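Side-chain contacts in uncharacterized protein (Alicyclobacillus acidocaldarius subsp. acidocaldarius, PDB 3RQB), which probably hydrolyses acyl-CoA thioesters, as expected of a hotdog-fold protein of the acyl-CoA thioesterase family, although its activity and substrate are not established: residues Arg178-Asp181 with His182-Ala186; Pro194-Tyr197 with Val198-Arg202; Phe215-Pro219 with Glu220-Arg224. All coordinates share one frame; numbering follows the deposited sequence.

Interaction 1. Residues Arg178-Asp181 with His182-Ala186; sequences RPLD and HAALA
D181 caps the helix that begins at H182. Its OD1 accepts the backbone N-H of A184 at 3.1 Å, with an N-H...O angle of 159°. The donor comes from the syn side of the carboxylate, somewhat out of its plane. This is the N-cap bond of helix 182-188. The backbone carbonyl adds a second link: L185 N donates to D181 O at 3.2 Å. At chi1 76° the D181 carboxylate is tucked between its own backbone N and C. That torsion brings OD1 within bonding distance of A184 N.

The same OD1 carries a second grip. R178 NH1 forms a salt bridge to it at 3.3 Å, with a nearly straight N-H...O. The oxygen lies in the guanidinium plane. From the side of D181, however, R178 arrives well above the carboxylate plane, on the face opposite to that met by A184 N. The extended R178 chain spans from the loop to reach it. R178 NH2 has its own salt bridge to D13 of helix 11-15, which helps to hold the guanidinium.

Beside the capping bond, L180 CD1 packs on A184 CB at 3.9 Å and on L185 CB at 4.2 Å. The other oxygen, D181 OD2, takes a weak bond from a water that also accepts from A183 N. K50 NZ forms a long, weak ion pair with D181 OD2. Farther out, H182 meets the F215 ring edge-to-face and the F223 ring nearly at right angles.

One carboxylate oxygen thus serves two donors, one from the helix start and one from the preceding loop. A negative charge here would probably suit the positive end of the helix dipole, and R178 would partly balance it.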
loop_
_atom_site.group_PDB
_atom_site.type_symbol
_atom_site.label_atom_id
_atom_site.label_comp_id
_atom_site.label_asym_id
_atom_site.label_seq_id
_atom_site.Cartn_x
_atom_site.Cartn_y
_atom_site.Cartn_z
ATOM N N ARG B 178 -20.254 14.368 -10.176
ATOM C CA ARG B 178 -20.935 13.230 -9.578
ATOM C C ARG B 178 -20.668 13.189 -8.088
ATOM O O ARG B 178 -19.543 13.432 -7.651
ATOM C CB ARG B 178 -20.461 11.932 -10.240
ATOM C CG ARG B 178 -20.819 10.654 -9.500
ATOM C CD ARG B 178 -20.181 9.444 -10.186
ATOM N NE ARG B 178 -20.702 8.157 -9.716
ATOM C CZ ARG B 178 -20.260 7.524 -8.630
ATOM N NH1 ARG B 178 -19.298 8.069 -7.888
ATOM N NH2 ARG B 178 -20.783 6.355 -8.278
ATOM N N PRO B 179 -21.698 12.835 -7.305
ATOM C CA PRO B 179 -21.569 12.761 -5.851
ATOM C C PRO B 179 -20.468 11.797 -5.487
ATOM O O PRO B 179 -20.232 10.820 -6.199
ATOM C CB PRO B 179 -22.922 12.215 -5.414
ATOM C CG PRO B 179 -23.858 12.732 -6.458
ATOM C CD PRO B 179 -23.089 12.636 -7.738
ATOM N N LEU B 180 -19.788 12.083 -4.388
ATOM C CA LEU B 180 -18.618 11.310 -4.032
ATOM C C LEU B 180 -18.986 10.094 -3.211
ATOM O O LEU B 180 -19.820 10.181 -2.313
ATOM C CB LEU B 180 -17.622 12.164 -3.258
ATOM C CG LEU B 180 -16.283 11.459 -3.063
ATOM C CD1 LEU B 180 -15.712 11.009 -4.406
ATOM C CD2 LEU B 180 -15.313 12.368 -2.342
ATOM N N ASP B 181 -18.366 8.964 -3.541
ATOM C CA ASP B 181 -18.454 7.753 -2.732
ATOM C C ASP B 181 -17.098 7.059 -2.738
ATOM O O ASP B 181 -16.136 7.584 -3.278
ATOM C CB ASP B 181 -19.566 6.824 -3.234
ATOM C CG ASP B 181 -19.185 6.069 -4.495
ATOM O OD1 ASP B 181 -18.256 6.500 -5.205
ATOM O OD2 ASP B 181 -19.830 5.037 -4.777
ATOM N N HIS B 182 -17.008 5.878 -2.149
ATOM C CA HIS B 182 -15.702 5.252 -1.973
ATOM C C HIS B 182 -15.009 4.861 -3.272
ATOM O O HIS B 182 -13.837 5.178 -3.482
ATOM C CB HIS B 182 -15.805 4.066 -1.015
ATOM C CG HIS B 182 -16.190 4.464 0.378
ATOM N ND1 HIS B 182 -15.261 4.786 1.346
ATOM C CD2 HIS B 182 -17.404 4.618 0.958
ATOM C CE1 HIS B 182 -15.885 5.109 2.465
ATOM N NE2 HIS B 182 -17.187 5.015 2.256
ATOM N N ALA B 183 -15.724 4.182 -4.158
ATOM C CA ALA B 183 -15.087 3.728 -5.390
ATOM C C ALA B 183 -14.603 4.910 -6.247
ATOM O O ALA B 183 -13.503 4.882 -6.800
ATOM C CB ALA B 183 -16.014 2.795 -6.177
ATOM N N ALA B 184 -15.422 5.953 -6.333
ATOM C CA ALA B 184 -15.094 7.126 -7.136
ATOM C C ALA B 184 -13.816 7.734 -6.600
ATOM O O ALA B 184 -12.965 8.251 -7.347
ATOM C CB ALA B 184 -16.218 8.134 -7.061
ATOM N N LEU B 185 -13.700 7.656 -5.282
ATOM C CA LEU B 185 -12.577 8.212 -4.561
ATOM C C LEU B 185 -11.299 7.428 -4.853
ATOM O O LEU B 185 -10.268 8.013 -5.157
ATOM C CB LEU B 185 -12.899 8.212 -3.073
ATOM C CG LEU B 185 -11.792 8.759 -2.178
ATOM C CD1 LEU B 185 -11.202 10.040 -2.763
ATOM C CD2 LEU B 185 -12.310 8.986 -0.765
ATOM N N ALA B 186 -11.372 6.105 -4.773
ATOM C CA ALA B 186 -10.266 5.262 -5.207
ATOM C C ALA B 186 -9.802 5.684 -6.608
ATOM O O ALA B 186 -8.603 5.873 -6.865
ATOM C CB ALA B 186 -10.700 3.794 -5.216
HETATM O O HOH W 1 -18.364 3.240 -2.645
#

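Interaction 2. Residues Pro194-Tyr197 with Val198-Arg202; sequences PRVY and VKLKR
The short helix 195-200 starts at the N-cap residue P194 and brings R195 beside V198 and V196 beside L200 over its one and a half turns. R195 and V198 lie side by side and point the same way. The CG2 branch of V198 sits over one face of the R195 guanidinium, toward its rim, with NH1 at 3.6 Å from CG2. The arginine chain bends at chi2 (-59°) and again at chi3 (88°), which folds its flat end back along the helix. R195 NH1 is held by A166 O and T168 OG1, and NE by Q246 OE1.

Elsewhere on the helix, V196 CG2 meets L200 CD1 at 3.9 Å. W119 of the second subunit packs on both residues. The backbone runs in helical steps: K199 N to R195 O at 3.1 Å and L200 N to V196 O at 2.8 Å. V198 N to P194 O is weak. K201 N still bonds to Y197 O, although K201 has left the helix with a positive phi of 64°.

K201 NZ then turns back to V198 O at 2.9 Å, and it also reaches V163 O and S158 O. K199 NZ bonds to Q164 O and makes a salt bridge to E123 of the second subunit. The two lysine amines are thus met by backbone carbonyls, and K199 also by an acid, which ties this helix to a nearby loop and to the dimer partner.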
loop_
_atom_site.group_PDB
_atom_site.type_symbol
_atom_site.label_atom_id
_atom_site.label_comp_id
_atom_site.label_asym_id
_atom_site.label_seq_id
_atom_site.Cartn_x
_atom_site.Cartn_y
_atom_site.Cartn_z
ATOM N N PRO B 194 1.726 10.601 -14.320
ATOM C CA PRO B 194 2.761 9.684 -13.828
ATOM C C PRO B 194 3.964 10.460 -13.337
ATOM O O PRO B 194 4.486 11.290 -14.090
ATOM C CB PRO B 194 3.157 8.900 -15.088
ATOM C CG PRO B 194 2.002 9.027 -15.991
ATOM C CD PRO B 194 1.479 10.409 -15.756
ATOM N N ARG B 195 4.427 10.167 -12.125
ATOM C CA ARG B 195 5.459 10.994 -11.506
ATOM C C ARG B 195 6.617 11.259 -12.490
ATOM O O ARG B 195 7.058 12.402 -12.670
ATOM C CB ARG B 195 5.970 10.349 -10.211
ATOM C CG ARG B 195 4.942 10.253 -9.072
ATOM C CD ARG B 195 4.403 11.615 -8.657
ATOM N NE ARG B 195 3.234 11.996 -9.451
ATOM C CZ ARG B 195 2.893 13.245 -9.760
ATOM N NH1 ARG B 195 3.628 14.263 -9.354
ATOM N NH2 ARG B 195 1.811 13.477 -10.484
ATOM N N VAL B 196 7.073 10.201 -13.157
ATOM C CA VAL B 196 8.224 10.281 -14.048
ATOM C C VAL B 196 8.064 11.321 -15.179
ATOM O O VAL B 196 9.001 12.063 -15.477
ATOM C CB VAL B 196 8.592 8.883 -14.600
ATOM C CG1 VAL B 196 7.573 8.435 -15.623
ATOM C CG2 VAL B 196 9.989 8.886 -15.207
ATOM N N TYR B 197 6.891 11.387 -15.802
ATOM C CA TYR B 197 6.632 12.447 -16.774
ATOM C C TYR B 197 6.946 13.803 -16.142
ATOM O O TYR B 197 7.640 14.633 -16.729
ATOM C CB TYR B 197 5.167 12.462 -17.230
ATOM C CG TYR B 197 4.690 11.243 -17.997
ATOM C CD1 TYR B 197 5.534 10.172 -18.252
ATOM C CD2 TYR B 197 3.384 11.172 -18.477
ATOM C CE1 TYR B 197 5.086 9.055 -18.959
ATOM C CE2 TYR B 197 2.929 10.064 -19.183
ATOM C CZ TYR B 197 3.783 9.008 -19.422
ATOM O OH TYR B 197 3.337 7.902 -20.119
ATOM N N VAL B 198 6.421 14.021 -14.941
ATOM C CA VAL B 198 6.603 15.289 -14.255
ATOM C C VAL B 198 8.084 15.612 -14.114
ATOM O O VAL B 198 8.504 16.775 -14.233
ATOM C CB VAL B 198 5.985 15.270 -12.848
ATOM C CG1 VAL B 198 5.841 16.688 -12.338
ATOM C CG2 VAL B 198 4.634 14.553 -12.847
ATOM N N LYS B 199 8.876 14.574 -13.868
ATOM C CA LYS B 199 10.311 14.750 -13.664
ATOM C C LYS B 199 11.094 14.953 -14.970
ATOM O O LYS B 199 12.026 15.750 -15.023
ATOM C CB LYS B 199 10.885 13.572 -12.869
ATOM C CG LYS B 199 12.297 13.802 -12.323
ATOM C CD LYS B 199 12.345 14.832 -11.181
ATOM C CE LYS B 199 13.744 14.909 -10.553
ATOM N NZ LYS B 199 13.894 16.002 -9.543
ATOM N N LEU B 200 10.733 14.211 -16.010
ATOM C CA LEU B 200 11.432 14.322 -17.281
ATOM C C LEU B 200 10.827 15.295 -18.280
ATOM O O LEU B 200 11.443 15.561 -19.308
ATOM C CB LEU B 200 11.508 12.954 -17.942
ATOM C CG LEU B 200 12.124 11.882 -17.053
ATOM C CD1 LEU B 200 12.340 10.593 -17.857
ATOM C CD2 LEU B 200 13.430 12.402 -16.429
ATOM N N LYS B 201 9.617 15.787 -18.019
ATOM C CA LYS B 201 8.956 16.712 -18.949
ATOM C C LYS B 201 8.627 16.069 -20.328
ATOM O O LYS B 201 8.021 16.709 -21.200
ATOM C CB LYS B 201 9.746 18.017 -19.101
ATOM C CG LYS B 201 10.187 18.643 -17.781
ATOM C CD LYS B 201 9.007 19.010 -16.902
ATOM C CE LYS B 201 9.475 19.577 -15.571
ATOM N NZ LYS B 201 8.338 19.611 -14.621
ATOM N N ARG B 202 9.066 14.826 -20.529
ATOM C CA ARG B 202 8.648 14.027 -21.686
ATOM C C ARG B 202 8.167 12.649 -21.201
ATOM O O ARG B 202 8.513 12.236 -20.098
ATOM C CB ARG B 202 9.788 13.859 -22.686
ATOM C CG ARG B 202 10.939 13.033 -22.152
ATOM C CD ARG B 202 11.615 12.259 -23.263
ATOM N NE ARG B 202 12.616 11.314 -22.767
ATOM C CZ ARG B 202 13.622 11.640 -21.959
ATOM N NH1 ARG B 202 13.760 12.892 -21.530
ATOM N NH2 ARG B 202 14.491 10.712 -21.570
#

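Interaction 3. Residues Phe215-Pro219 with Glu220-Arg224; sequences FLADP and ETIFR
D218 and T221 carry the polar part of this contact, which starts helix 219-224. D218 is the N-cap residue. Its OD2 accepts T221 N at 3.0 Å, with the donor well above the carboxylate plane. T221 OG1 donates to D218 OD1, but the modelled separation is too short to be trusted in detail. With chi1 at 56°, the D218 carboxylate folds over the first turn. The backbone bonds follow: I222 N to D218 O at 3.3 Å and F223 N to P219 O at 3.1 Å.

Among the charged groups, R224 NH2 stands 4.1 Å from D218 OD2, beyond a salt bridge. R224 NH1 gives T221 OG1 a weak bond. E220 OE1 is 3.6 Å from D218 OD2, so two acids lie close together.

In the apolar contacts, A217 CB meets T221 CG2 at 3.8 Å and I222 CG1 at 4.0 Å. I222 CD1 reaches back to F215 CB. P219 CB lies 4.2 Å from F223 CE2.

The F223 ring also turns one face to the carbonyl oxygen P219 O, which is offset toward the rim.

Without the carboxylate, as with an alanine here in place of D218, the T221 N-H is likely to lose its capping partner and the first turn of the helix to be less firmly fixed.

The carboxylate takes the T221 N-H and, in a modelled contact that is doubtful in detail, its hydroxyl. The nearby E220 would tend to make a charge on D218 costlier, while the helix start and R224 would probably offset this.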
loop_
_atom_site.group_PDB
_atom_site.type_symbol
_atom_site.label_atom_id
_atom_site.label_comp_id
_atom_site.label_asym_id
_atom_site.label_seq_id
_atom_site.Cartn_x
_atom_site.Cartn_y
_atom_site.Cartn_z
ATOM N N PHE B 215 -8.759 4.668 3.168
ATOM C CA PHE B 215 -9.708 5.763 3.346
ATOM C C PHE B 215 -9.674 6.217 4.796
ATOM O O PHE B 215 -10.300 5.595 5.645
ATOM C CB PHE B 215 -11.134 5.286 3.072
ATOM C CG PHE B 215 -11.315 4.615 1.748
ATOM C CD1 PHE B 215 -11.734 5.339 0.645
ATOM C CD2 PHE B 215 -11.093 3.255 1.610
ATOM C CE1 PHE B 215 -11.910 4.726 -0.585
ATOM C CE2 PHE B 215 -11.266 2.634 0.387
ATOM C CZ PHE B 215 -11.676 3.372 -0.714
ATOM N N LEU B 216 -9.071 7.373 5.055
ATOM C CA LEU B 216 -8.863 7.831 6.428
ATOM C C LEU B 216 -10.111 8.493 6.996
ATOM O O LEU B 216 -10.420 8.372 8.189
ATOM C CB LEU B 216 -7.637 8.750 6.513
ATOM C CG LEU B 216 -6.358 8.009 6.116
ATOM C CD1 LEU B 216 -5.313 8.950 5.533
ATOM C CD2 LEU B 216 -5.808 7.217 7.300
ATOM N N ALA B 217 -10.829 9.194 6.128
ATOM C CA ALA B 217 -12.029 9.878 6.545
ATOM C C ALA B 217 -13.147 8.871 6.736
ATOM O O ALA B 217 -13.306 7.926 5.946
ATOM C CB ALA B 217 -12.422 10.919 5.528
ATOM N N ASP B 218 -13.914 9.078 7.801
ATOM C CA ASP B 218 -15.118 8.304 8.048
ATOM C C ASP B 218 -16.007 8.409 6.829
ATOM O O ASP B 218 -16.013 9.426 6.142
ATOM C CB ASP B 218 -15.863 8.890 9.245
ATOM C CG ASP B 218 -16.187 10.367 9.057
ATOM O OD1 ASP B 218 -15.225 11.169 8.972
ATOM O OD2 ASP B 218 -17.389 10.724 8.991
ATOM N N PRO B 219 -16.792 7.366 6.571
ATOM C CA PRO B 219 -17.710 7.381 5.433
ATOM C C PRO B 219 -18.560 8.657 5.315
ATOM O O PRO B 219 -18.722 9.159 4.200
ATOM C CB PRO B 219 -18.586 6.155 5.702
ATOM C CG PRO B 219 -17.649 5.190 6.350
ATOM C CD PRO B 219 -16.760 6.050 7.233
ATOM N N GLU B 220 -19.072 9.179 6.431
ATOM C CA GLU B 220 -20.001 10.313 6.403
ATOM C C GLU B 220 -19.327 11.559 5.864
ATOM O O GLU B 220 -19.912 12.308 5.073
ATOM C CB GLU B 220 -20.573 10.590 7.793
ATOM C CG GLU B 220 -21.331 9.411 8.409
ATOM C CD GLU B 220 -20.466 8.537 9.320
ATOM O OE1 GLU B 220 -19.538 7.860 8.822
ATOM O OE2 GLU B 220 -20.726 8.526 10.546
ATOM N N THR B 221 -18.087 11.766 6.297
ATOM C CA THR B 221 -17.266 12.858 5.797
ATOM C C THR B 221 -17.123 12.765 4.289
ATOM O O THR B 221 -17.329 13.744 3.565
ATOM C CB THR B 221 -15.852 12.811 6.382
ATOM O OG1 THR B 221 -15.887 13.162 7.775
ATOM C CG2 THR B 221 -14.936 13.779 5.618
ATOM N N ILE B 222 -16.762 11.576 3.820
ATOM C CA ILE B 222 -16.572 11.345 2.393
ATOM C C ILE B 222 -17.804 11.790 1.586
ATOM O O ILE B 222 -17.703 12.592 0.649
ATOM C CB ILE B 222 -16.202 9.862 2.114
ATOM C CG1 ILE B 222 -14.738 9.597 2.524
ATOM C CG2 ILE B 222 -16.448 9.516 0.649
ATOM C CD1 ILE B 222 -14.328 8.114 2.636
ATOM N N PHE B 223 -18.968 11.284 1.979
ATOM C CA PHE B 223 -20.217 11.584 1.292
ATOM C C PHE B 223 -20.538 13.071 1.304
ATOM O O PHE B 223 -21.042 13.616 0.322
ATOM C CB PHE B 223 -21.339 10.780 1.927
ATOM C CG PHE B 223 -21.121 9.296 1.840
ATOM C CD1 PHE B 223 -20.389 8.753 0.789
ATOM C CD2 PHE B 223 -21.631 8.435 2.802
ATOM C CE1 PHE B 223 -20.181 7.377 0.689
ATOM C CE2 PHE B 223 -21.416 7.055 2.712
ATOM C CZ PHE B 223 -20.693 6.529 1.654
ATOM N N ARG B 224 -20.184 13.721 2.406
ATOM C CA ARG B 224 -20.442 15.135 2.623
ATOM C C ARG B 224 -20.009 16.000 1.427
ATOM O O ARG B 224 -20.623 17.027 1.133
ATOM C CB ARG B 224 -19.686 15.552 3.885
ATOM C CG ARG B 224 -19.991 16.924 4.445
ATOM C CD ARG B 224 -19.285 17.080 5.792
ATOM N NE ARG B 224 -19.603 15.969 6.696
ATOM C CZ ARG B 224 -18.731 15.386 7.520
ATOM N NH1 ARG B 224 -17.471 15.806 7.561
ATOM N NH2 ARG B 224 -19.121 14.381 8.303
#

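Along the chain the three contacts follow in series, and none nests within or crosses another. Interaction 1 closes the loop after strand 168-174 onto helix 182-188. Interaction 2 lies on the next helix, 195-200, on the opposite side of the chain's centre; its nearest atoms are about 13 Å from interaction 1. Interaction 3 turns the chain from strand 206-215 into helix 219-224. It comes back beside interaction 1, their centres about 10 Å apart, where H182 CE1 packs on I222 CD1 at 3.4 Å. Helices 182-188 and 219-224 are thereby joined. Interactions 2 and 3 do not touch, but both reach the second subunit.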